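Local coordinates for tryptophan synthase alpha-subunit (Pyrococcus furiosus, PDB 1GEQ), which catalyses the aldol cleavage of indoleglycerol phosphate to indole and glyceraldehyde 3-phosphate, the alpha-subunit half of the last step of tryptophan biosynthesis, at residues Y10-D15 / E53-A58; L37-S42 / L85-N90; R148-D153 / K187-N192. One frame throughout, in Å; residues are numbered along the deposited sequence.

Contact 1 (Y10-D15 / E53-A58)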
loop_
_atom_site.group_PDB
_atom_site.type_symbol
_atom_site.label_atom_id
_atom_site.label_comp_id
_atom_site.label_asym_id
_atom_site.label_seq_id
_atom_site.Cartn_x
_atom_site.Cartn_y
_atom_site.Cartn_z
ATOM N N TYR A 10 -1.902 -0.146 -5.693
ATOM C CA TYR A 10 -1.339 0.935 -4.897
ATOM C C TYR A 10 -1.464 2.152 -5.811
ATOM O O TYR A 10 -1.150 2.064 -7.000
ATOM C CB TYR A 10 0.150 0.743 -4.583
ATOM C CG TYR A 10 0.794 2.062 -4.185
ATOM C CD1 TYR A 10 0.766 2.509 -2.863
ATOM C CD2 TYR A 10 1.305 2.928 -5.164
ATOM C CE1 TYR A 10 1.216 3.788 -2.523
ATOM C CE2 TYR A 10 1.751 4.204 -4.835
ATOM C CZ TYR A 10 1.700 4.633 -3.517
ATOM O OH TYR A 10 2.097 5.920 -3.206
ATOM N N LEU A 11 -1.925 3.270 -5.262
ATOM C CA LEU A 11 -2.059 4.509 -6.030
ATOM C C LEU A 11 -1.651 5.653 -5.123
ATOM O O LEU A 11 -1.881 5.599 -3.917
ATOM C CB LEU A 11 -3.514 4.742 -6.475
ATOM C CG LEU A 11 -4.165 3.804 -7.490
ATOM C CD1 LEU A 11 -5.610 4.221 -7.704
ATOM C CD2 LEU A 11 -3.407 3.855 -8.801
ATOM N N THR A 12 -1.046 6.691 -5.692
ATOM C CA THR A 12 -0.665 7.839 -4.886
ATOM C C THR A 12 -1.832 8.833 -4.876
ATOM O O THR A 12 -2.376 9.169 -5.934
ATOM C CB THR A 12 0.597 8.519 -5.453
ATOM O OG1 THR A 12 1.695 7.593 -5.400
ATOM C CG2 THR A 12 0.947 9.767 -4.647
ATOM N N ALA A 13 -2.233 9.282 -3.688
ATOM C CA ALA A 13 -3.341 10.233 -3.582
ATOM C C ALA A 13 -2.964 11.565 -4.236
ATOM O O ALA A 13 -1.871 12.091 -4.019
ATOM C CB ALA A 13 -3.705 10.457 -2.111
ATOM N N GLY A 14 -3.873 12.093 -5.053
ATOM C CA GLY A 14 -3.634 13.370 -5.710
ATOM C C GLY A 14 -2.800 13.326 -6.974
ATOM O O GLY A 14 -2.346 14.366 -7.454
ATOM N N ASP A 15 -2.600 12.134 -7.528
ATOM C CA ASP A 15 -1.810 11.977 -8.752
ATOM C C ASP A 15 -2.706 11.539 -9.912
ATOM O O ASP A 15 -3.097 10.374 -9.984
ATOM C CB ASP A 15 -0.710 10.930 -8.527
ATOM C CG ASP A 15 0.137 10.683 -9.765
ATOM O OD1 ASP A 15 0.841 9.653 -9.796
ATOM O OD2 ASP A 15 0.113 11.509 -10.699
ATOM N N GLU A 53 8.446 9.715 -8.273
ATOM C CA GLU A 53 7.962 10.676 -9.258
ATOM C C GLU A 53 6.469 10.965 -9.115
ATOM O O GLU A 53 6.013 12.055 -9.470
ATOM C CB GLU A 53 8.275 10.181 -10.675
ATOM C CG GLU A 53 9.767 10.159 -10.989
ATOM C CD GLU A 53 10.083 9.647 -12.384
ATOM O OE1 GLU A 53 11.265 9.707 -12.784
ATOM O OE2 GLU A 53 9.160 9.187 -13.089
ATOM N N SER A 54 5.708 10.003 -8.589
ATOM C CA SER A 54 4.271 10.204 -8.412
ATOM C C SER A 54 4.042 11.121 -7.222
ATOM O O SER A 54 3.141 11.967 -7.250
ATOM C CB SER A 54 3.545 8.869 -8.199
ATOM O OG SER A 54 3.942 8.262 -6.980
ATOM N N HIS A 55 4.849 10.954 -6.176
ATOM C CA HIS A 55 4.730 11.812 -5.002
ATOM C C HIS A 55 4.993 13.261 -5.435
ATOM O O HIS A 55 4.302 14.181 -5.017
ATOM C CB HIS A 55 5.757 11.436 -3.925
ATOM C CG HIS A 55 5.378 10.252 -3.093
ATOM N ND1 HIS A 55 5.378 10.278 -1.716
ATOM C CD2 HIS A 55 5.010 8.995 -3.445
ATOM C CE1 HIS A 55 5.032 9.092 -1.252
ATOM N NE2 HIS A 55 4.802 8.294 -2.279
ATOM N N TYR A 56 6.020 13.442 -6.260
ATOM C CA TYR A 56 6.395 14.763 -6.757
ATOM C C TYR A 56 5.276 15.389 -7.593
ATOM O O TYR A 56 4.964 16.570 -7.437
ATOM C CB TYR A 56 7.680 14.647 -7.582
ATOM C CG TYR A 56 8.832 14.031 -6.814
ATOM C CD1 TYR A 56 9.907 13.443 -7.483
ATOM C CD2 TYR A 56 8.840 14.021 -5.415
ATOM C CE1 TYR A 56 10.956 12.856 -6.778
ATOM C CE2 TYR A 56 9.880 13.439 -4.704
ATOM C CZ TYR A 56 10.935 12.859 -5.389
ATOM O OH TYR A 56 11.964 12.281 -4.681
ATOM N N ARG A 57 4.665 14.603 -8.474
ATOM C CA ARG A 57 3.577 15.107 -9.302
ATOM C C ARG A 57 2.436 15.588 -8.420
ATOM O O ARG A 57 1.967 16.717 -8.564
ATOM C CB ARG A 57 3.050 14.021 -10.246
ATOM C CG ARG A 57 3.939 13.695 -11.428
ATOM C CD ARG A 57 3.156 12.937 -12.500
ATOM N NE ARG A 57 2.737 11.618 -12.043
ATOM C CZ ARG A 57 3.498 10.527 -12.100
ATOM N NH1 ARG A 57 4.721 10.600 -12.603
ATOM N NH2 ARG A 57 3.043 9.371 -11.641
ATOM N N ALA A 58 1.994 14.729 -7.500
ATOM C CA ALA A 58 0.893 15.061 -6.603
ATOM C C ALA A 58 1.143 16.341 -5.825
ATOM O O ALA A 58 0.250 17.181 -5.705
ATOM C CB ALA A 58 0.634 13.905 -5.633
HETATM O O HOH W 1 -2.766 16.757 -6.251
#
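Asp15 and Arg57 form a two-pronged salt bridge where the loop after the first strand of the TIM barrel runs beside helix 49-60. From Asp15 CB, which lies near Ser54 O, the side chain leaves with CG anti to the backbone N (chi1 179°), and this carries the carboxylate to the helix. There OD1 takes Arg57 NH2 at 2.9 Å on its syn lone pair and also rests against Ser54 CB; OD2 takes Arg57 NE at 3.0 Å in a nearly straight bond (171°) that lies in the guanidinium plane. The guanidinium thus presents its NE side, one nitrogen to each oxygen, although the two planes are 40° apart. One face of it lies over Glu53 O and Ser54 CA of its own helix.

Gly14 lies in the type II turn from Thr12 to Asp15, where its positive phi suits a glycine. Its O meets Ala58 CA in a 3.4 Å CA-H...O contact, and water 1 bridges Gly14 O to Ala58 O.

Deeper in, Thr12 OG1 is 2.8 Å from Ser54 OG and hydrogen-bonded to Tyr10 OH, also at 2.8 Å. Ser54 OG has a further partner in Ile51 O, one turn back. Tyr10 OH lies beside His55 NE2 at 3.7 Å, the side chains crossing at about a right angle; His55 ND1 is bonded to Phe41 N. Separately from the ion pair, these hydroxyls run inward to the neighbourhood of the catalytic Glu36 and Asp47. The ion pair itself fastens loop to helix, and the charge of Arg57 probably offsets the cost of burying the Asp15 carboxylate.

Contact 2 (L37-S42 / L85-N90)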
loop_
_atom_site.group_PDB
_atom_site.type_symbol
_atom_site.label_atom_id
_atom_site.label_comp_id
_atom_site.label_asym_id
_atom_site.label_seq_id
_atom_site.Cartn_x
_atom_site.Cartn_y
_atom_site.Cartn_z
ATOM N N LEU A 37 -3.493 3.249 -0.511
ATOM C CA LEU A 37 -3.544 4.637 -0.963
ATOM C C LEU A 37 -2.376 5.374 -0.328
ATOM O O LEU A 37 -2.310 5.510 0.899
ATOM C CB LEU A 37 -4.862 5.288 -0.533
ATOM C CG LEU A 37 -5.126 6.724 -1.011
ATOM C CD1 LEU A 37 -5.197 6.758 -2.529
ATOM C CD2 LEU A 37 -6.433 7.239 -0.409
ATOM N N GLY A 38 -1.463 5.857 -1.163
ATOM C CA GLY A 38 -0.293 6.544 -0.644
ATOM C C GLY A 38 -0.422 8.048 -0.496
ATOM O O GLY A 38 -0.920 8.740 -1.388
ATOM N N ILE A 39 0.024 8.540 0.651
ATOM C CA ILE A 39 0.002 9.962 0.951
ATOM C C ILE A 39 1.344 10.550 0.512
ATOM O O ILE A 39 2.400 10.149 1.015
ATOM C CB ILE A 39 -0.174 10.207 2.460
ATOM C CG1 ILE A 39 -1.560 9.721 2.896
ATOM C CG2 ILE A 39 0.009 11.693 2.779
ATOM C CD1 ILE A 39 -1.815 9.883 4.376
ATOM N N PRO A 40 1.308 11.510 -0.424
ATOM C CA PRO A 40 2.488 12.194 -0.969
ATOM C C PRO A 40 3.383 12.781 0.109
ATOM O O PRO A 40 2.905 13.340 1.093
ATOM C CB PRO A 40 1.880 13.283 -1.855
ATOM C CG PRO A 40 0.574 12.699 -2.277
ATOM C CD PRO A 40 0.071 12.042 -1.022
ATOM N N PHE A 41 4.689 12.666 -0.099
ATOM C CA PHE A 41 5.669 13.201 0.834
ATOM C C PHE A 41 6.843 13.765 0.033
ATOM O O PHE A 41 7.230 13.194 -0.983
ATOM C CB PHE A 41 6.148 12.104 1.782
ATOM C CG PHE A 41 7.117 12.588 2.814
ATOM C CD1 PHE A 41 6.804 13.686 3.615
ATOM C CD2 PHE A 41 8.341 11.959 2.982
ATOM C CE1 PHE A 41 7.706 14.161 4.566
ATOM C CE2 PHE A 41 9.256 12.422 3.936
ATOM C CZ PHE A 41 8.931 13.527 4.729
ATOM N N SER A 42 7.400 14.882 0.491
ATOM C CA SER A 42 8.499 15.535 -0.218
ATOM C C SER A 42 9.791 14.728 -0.320
ATOM O O SER A 42 10.574 14.940 -1.243
ATOM C CB SER A 42 8.790 16.903 0.411
ATOM O OG SER A 42 9.086 16.774 1.791
ATOM N N LEU A 85 -4.013 2.997 4.313
ATOM C CA LEU A 85 -3.375 4.270 4.040
ATOM C C LEU A 85 -1.872 4.080 4.244
ATOM O O LEU A 85 -1.441 3.565 5.280
ATOM C CB LEU A 85 -3.915 5.324 5.007
ATOM C CG LEU A 85 -4.062 6.759 4.491
ATOM C CD1 LEU A 85 -4.968 6.775 3.269
ATOM C CD2 LEU A 85 -4.640 7.630 5.596
ATOM N N MET A 86 -1.080 4.469 3.247
ATOM C CA MET A 86 0.374 4.345 3.331
ATOM C C MET A 86 0.964 5.751 3.451
ATOM O O MET A 86 0.643 6.645 2.658
ATOM C CB MET A 86 0.916 3.636 2.087
ATOM C CG MET A 86 2.388 3.274 2.172
ATOM S SD MET A 86 2.952 2.358 0.718
ATOM C CE MET A 86 4.747 2.586 0.817
ATOM N N THR A 87 1.834 5.952 4.431
ATOM C CA THR A 87 2.394 7.280 4.634
ATOM C C THR A 87 3.743 7.278 5.326
ATOM O O THR A 87 4.120 6.308 5.982
ATOM C CB THR A 87 1.439 8.132 5.505
ATOM O OG1 THR A 87 1.933 9.476 5.618
ATOM C CG2 THR A 87 1.339 7.530 6.897
ATOM N N TYR A 88 4.465 8.381 5.171
ATOM C CA TYR A 88 5.736 8.550 5.850
ATOM C C TYR A 88 5.341 9.143 7.206
ATOM O O TYR A 88 4.220 9.636 7.357
ATOM C CB TYR A 88 6.651 9.490 5.059
ATOM C CG TYR A 88 7.367 8.764 3.948
ATOM C CD1 TYR A 88 6.684 8.341 2.804
ATOM C CD2 TYR A 88 8.719 8.446 4.063
ATOM C CE1 TYR A 88 7.330 7.622 1.808
ATOM C CE2 TYR A 88 9.376 7.722 3.066
ATOM C CZ TYR A 88 8.677 7.313 1.946
ATOM O OH TYR A 88 9.334 6.606 0.963
ATOM N N TYR A 89 6.244 9.097 8.183
ATOM C CA TYR A 89 5.943 9.578 9.535
ATOM C C TYR A 89 5.761 11.085 9.743
ATOM O O TYR A 89 4.939 11.495 10.567
ATOM C CB TYR A 89 7.005 9.064 10.517
ATOM C CG TYR A 89 6.594 9.149 11.978
ATOM C CD1 TYR A 89 5.396 8.587 12.409
ATOM C CD2 TYR A 89 7.416 9.754 12.926
ATOM C CE1 TYR A 89 5.024 8.616 13.752
ATOM C CE2 TYR A 89 7.055 9.790 14.277
ATOM C CZ TYR A 89 5.857 9.218 14.678
ATOM O OH TYR A 89 5.487 9.248 16.004
ATOM N N ASN A 90 6.519 11.900 9.018
ATOM C CA ASN A 90 6.434 13.356 9.157
ATOM C C ASN A 90 5.005 13.900 9.230
ATOM O O ASN A 90 4.641 14.569 10.191
ATOM C CB ASN A 90 7.203 14.035 8.018
ATOM C CG ASN A 90 7.096 15.553 8.058
ATOM O OD1 ASN A 90 7.440 16.189 9.056
ATOM N ND2 ASN A 90 6.620 16.140 6.966
HETATM O O HOH W 2 3.442 10.252 3.465
HETATM O O HOH W 3 3.018 6.822 0.459
#
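Phe41 lays its ring beside that of Tyr88, the planes only 21° apart but displaced to leave little overlap, with centroids 5.1 Å apart. Tyr88 CB sits over the Phe41 face, a CH-pi contact 4.0 Å from the centroid, and Phe41 CD2 comes over the Tyr88 ring, 3.5 Å from its CG. Swung out on the far side of CB from its amide nitrogen (chi1 -178°), the Phe41 ring reaches across to the second segment, and its CE1 edge meets Asn90 ND2 and CB. With an alanine here, Tyr88 CB and the Asn90 side chain are likely to lose the ring that both lean on, opening a gap between the loop after strand 35-38 and the start of helix 89-95.

Further back, where the strands end, Ile39 CD1 packs on Leu85 CD2 at 3.8 Å and on Thr87 CB. Leu37 CD2 rests on Leu85 CD1 at 4.0 Å, the two leucines running alongside each other on the same face of the sheet, and helix 65-76 covers them from outside the barrel through Ile71, Val72 and Phe69. These positions are fixed by the parallel pairing of neighbouring barrel strands: Met86 N donates to Leu37 O, and Ile39 N to Met86 O at 2.8 Å. Past the last pair the backbones diverge, and water 2 spans the opening, giving a proton to Ile39 O and accepting one from Tyr88 N. Thr87 OG1 closes on Tyr88 O at 2.9 Å, in the carbonyl plane on a lone pair.

Tyr88 OH is bonded to the catalytic Asp47 and to Ala46 N, and Met86 lies close to the catalytic Glu36. The apolar ring contact thus holds the base of a tyrosine whose polar end grips an active-site carboxylate at the C-terminal mouth of the TIM barrel.

Contact 3 (R148-D153 / K187-N192)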
loop_
_atom_site.group_PDB
_atom_site.type_symbol
_atom_site.label_atom_id
_atom_site.label_comp_id
_atom_site.label_asym_id
_atom_site.label_seq_id
_atom_site.Cartn_x
_atom_site.Cartn_y
_atom_site.Cartn_z
ATOM N N ARG A 148 13.582 -10.572 13.520
ATOM C CA ARG A 148 12.822 -9.335 13.407
ATOM C C ARG A 148 11.475 -9.571 12.712
ATOM O O ARG A 148 10.498 -8.902 13.015
ATOM C CB ARG A 148 13.618 -8.273 12.646
ATOM C CG ARG A 148 13.198 -6.846 12.992
ATOM C CD ARG A 148 13.799 -5.803 12.046
ATOM N NE ARG A 148 15.248 -5.919 11.876
ATOM C CZ ARG A 148 16.150 -5.711 12.831
ATOM N NH1 ARG A 148 15.770 -5.378 14.059
ATOM N NH2 ARG A 148 17.444 -5.830 12.554
ATOM N N LEU A 149 11.432 -10.504 11.765
ATOM C CA LEU A 149 10.176 -10.818 11.085
ATOM C C LEU A 149 9.148 -11.298 12.115
ATOM O O LEU A 149 7.962 -10.986 12.018
ATOM C CB LEU A 149 10.384 -11.910 10.027
ATOM C CG LEU A 149 10.650 -11.433 8.593
ATOM C CD1 LEU A 149 11.004 -12.624 7.715
ATOM C CD2 LEU A 149 9.421 -10.714 8.048
ATOM N N LYS A 150 9.616 -12.055 13.107
ATOM C CA LYS A 150 8.732 -12.577 14.142
ATOM C C LYS A 150 8.161 -11.440 14.981
ATOM O O LYS A 150 6.968 -11.421 15.287
ATOM C CB LYS A 150 9.483 -13.537 15.061
ATOM C CG LYS A 150 10.207 -14.646 14.349
ATOM C CD LYS A 150 10.847 -15.591 15.344
ATOM C CE LYS A 150 12.106 -16.197 14.757
ATOM N NZ LYS A 150 11.858 -16.822 13.426
ATOM N N VAL A 151 9.018 -10.500 15.361
ATOM C CA VAL A 151 8.569 -9.366 16.162
ATOM C C VAL A 151 7.536 -8.566 15.388
ATOM O O VAL A 151 6.481 -8.204 15.917
ATOM C CB VAL A 151 9.749 -8.447 16.541
ATOM C CG1 VAL A 151 9.233 -7.197 17.238
ATOM C CG2 VAL A 151 10.716 -9.204 17.452
ATOM N N ILE A 152 7.843 -8.289 14.128
ATOM C CA ILE A 152 6.926 -7.542 13.272
ATOM C C ILE A 152 5.587 -8.265 13.166
ATOM O O ILE A 152 4.532 -7.640 13.276
ATOM C CB ILE A 152 7.517 -7.368 11.858
ATOM C CG1 ILE A 152 8.650 -6.345 11.915
ATOM C CG2 ILE A 152 6.439 -6.923 10.875
ATOM C CD1 ILE A 152 9.545 -6.370 10.694
ATOM N N ASP A 153 5.625 -9.575 12.936
ATOM C CA ASP A 153 4.398 -10.356 12.829
ATOM C C ASP A 153 3.554 -10.243 14.105
ATOM O O ASP A 153 2.328 -10.167 14.032
ATOM C CB ASP A 153 4.715 -11.834 12.547
ATOM C CG ASP A 153 3.458 -12.660 12.257
ATOM O OD1 ASP A 153 3.219 -13.664 12.963
ATOM O OD2 ASP A 153 2.714 -12.297 11.322
ATOM N N LYS A 187 6.737 -16.822 5.018
ATOM C CA LYS A 187 5.668 -17.819 5.107
ATOM C C LYS A 187 5.978 -18.862 6.180
ATOM O O LYS A 187 5.077 -19.515 6.693
ATOM C CB LYS A 187 5.450 -18.513 3.755
ATOM C CG LYS A 187 4.974 -17.588 2.626
ATOM C CD LYS A 187 3.850 -16.643 3.083
ATOM C CE LYS A 187 2.722 -17.384 3.797
ATOM N NZ LYS A 187 1.736 -18.034 2.904
ATOM N N ARG A 188 7.250 -18.985 6.535
ATOM C CA ARG A 188 7.676 -19.942 7.545
ATOM C C ARG A 188 7.511 -19.381 8.953
ATOM O O ARG A 188 7.431 -20.122 9.929
ATOM C CB ARG A 188 9.149 -20.289 7.325
ATOM C CG ARG A 188 9.639 -21.470 8.126
ATOM C CD ARG A 188 11.151 -21.589 8.036
ATOM N NE ARG A 188 11.816 -20.770 9.042
ATOM C CZ ARG A 188 12.689 -19.804 8.777
ATOM N NH1 ARG A 188 13.015 -19.522 7.524
ATOM N NH2 ARG A 188 13.248 -19.128 9.773
ATOM N N ILE A 189 7.446 -18.062 9.040
ATOM C CA ILE A 189 7.352 -17.390 10.325
ATOM C C ILE A 189 6.042 -16.707 10.669
ATOM O O ILE A 189 5.557 -16.831 11.792
ATOM C CB ILE A 189 8.471 -16.326 10.437
ATOM C CG1 ILE A 189 9.835 -17.005 10.355
ATOM C CG2 ILE A 189 8.335 -15.528 11.741
ATOM C CD1 ILE A 189 11.003 -16.030 10.291
ATOM N N CYS A 190 5.482 -15.973 9.712
ATOM C CA CYS A 190 4.276 -15.205 9.962
ATOM C C CYS A 190 2.951 -15.943 10.078
ATOM O O CYS A 190 2.652 -16.827 9.290
ATOM C CB CYS A 190 4.118 -14.138 8.885
ATOM S SG CYS A 190 5.580 -13.114 8.700
ATOM N N ARG A 191 2.166 -15.529 11.074
ATOM C CA ARG A 191 0.836 -16.079 11.281
ATOM C C ARG A 191 -0.102 -15.162 10.480
ATOM O O ARG A 191 -1.143 -15.596 9.989
ATOM C CB ARG A 191 0.490 -16.080 12.779
ATOM C CG ARG A 191 1.347 -17.071 13.579
ATOM C CD ARG A 191 1.002 -17.113 15.062
ATOM N NE ARG A 191 1.495 -18.345 15.685
ATOM C CZ ARG A 191 2.713 -18.512 16.199
ATOM N NH1 ARG A 191 3.592 -17.518 16.175
ATOM N NH2 ARG A 191 3.057 -19.684 16.719
ATOM N N ASN A 192 0.285 -13.892 10.342
ATOM C CA ASN A 192 -0.498 -12.922 9.570
ATOM C C ASN A 192 -0.366 -13.213 8.081
ATOM O O ASN A 192 0.585 -13.861 7.653
ATOM C CB ASN A 192 -0.000 -11.495 9.805
ATOM C CG ASN A 192 -0.560 -10.878 11.059
ATOM O OD1 ASN A 192 0.130 -10.768 12.076
ATOM N ND2 ASN A 192 -1.818 -10.472 11.000
HETATM O O HOH W 4 2.776 -14.201 15.648
#
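Asp153 points its carboxylate from helix 146-155 straight at the backbone just beyond helix 177-189. A chi1 of -173° stretches the group away from its own main chain and across the gap, where two successive amides meet it. Arg191 N binds OD1 at 2.9 Å, nearly straight at 173° but from above the carboxylate plane; Asn192 N binds OD2 at 3.1 Å on the syn lone pair. Cys190 CB lies against OD2, and water 4 lies 2.8 Å from Asp153 OD1.

The contact joins two helices on the outside of the TIM barrel, those preceding the strands 159-163 and 194-197. Here a side chain of one helix grips the chain as it turns from the other toward its strand.

One turn back, Ile189 and Lys150 cross at about a right angle. Lys150 CG is pressed to 3.3 Å from Ile189 CG2, tighter than usual, while the lysine chain folds back at its end (chi4 -53°), bringing NZ to 3.3 Å from Ile189 CD1. That methyl also reaches Leu149 CB, at 4.2 Å. Lys150 NZ lies 4.5 Å from Arg188 NH2, a like-charge approach probably eased by the salt bridge of Arg188 to Asp146.

In the fold
From the N terminus, the end of strand 6-12 and the turn after it open contact 1. The chain then passes helix 18-28 and strand 35-38, where contact 2 opens, before helix 49-60 closes contact 1. Helix 65-76 follows; strand 83-87 and the start of helix 89-95 close contact 2, so the two loops cross. They also touch: Ala13 N and Leu11 O probably bond to Gly38 O and N, joining strands 6-12 and 35-38, while contact 1 adds helix 49-60 and contact 2 strand 83-87. Contact 3 comes later in series, its loop spanning strand 159-163; it ties two outer helices on the opposite side of the chain's centre from contact 1, and the centres of contacts 1 and 3 lie about 30 Å apart.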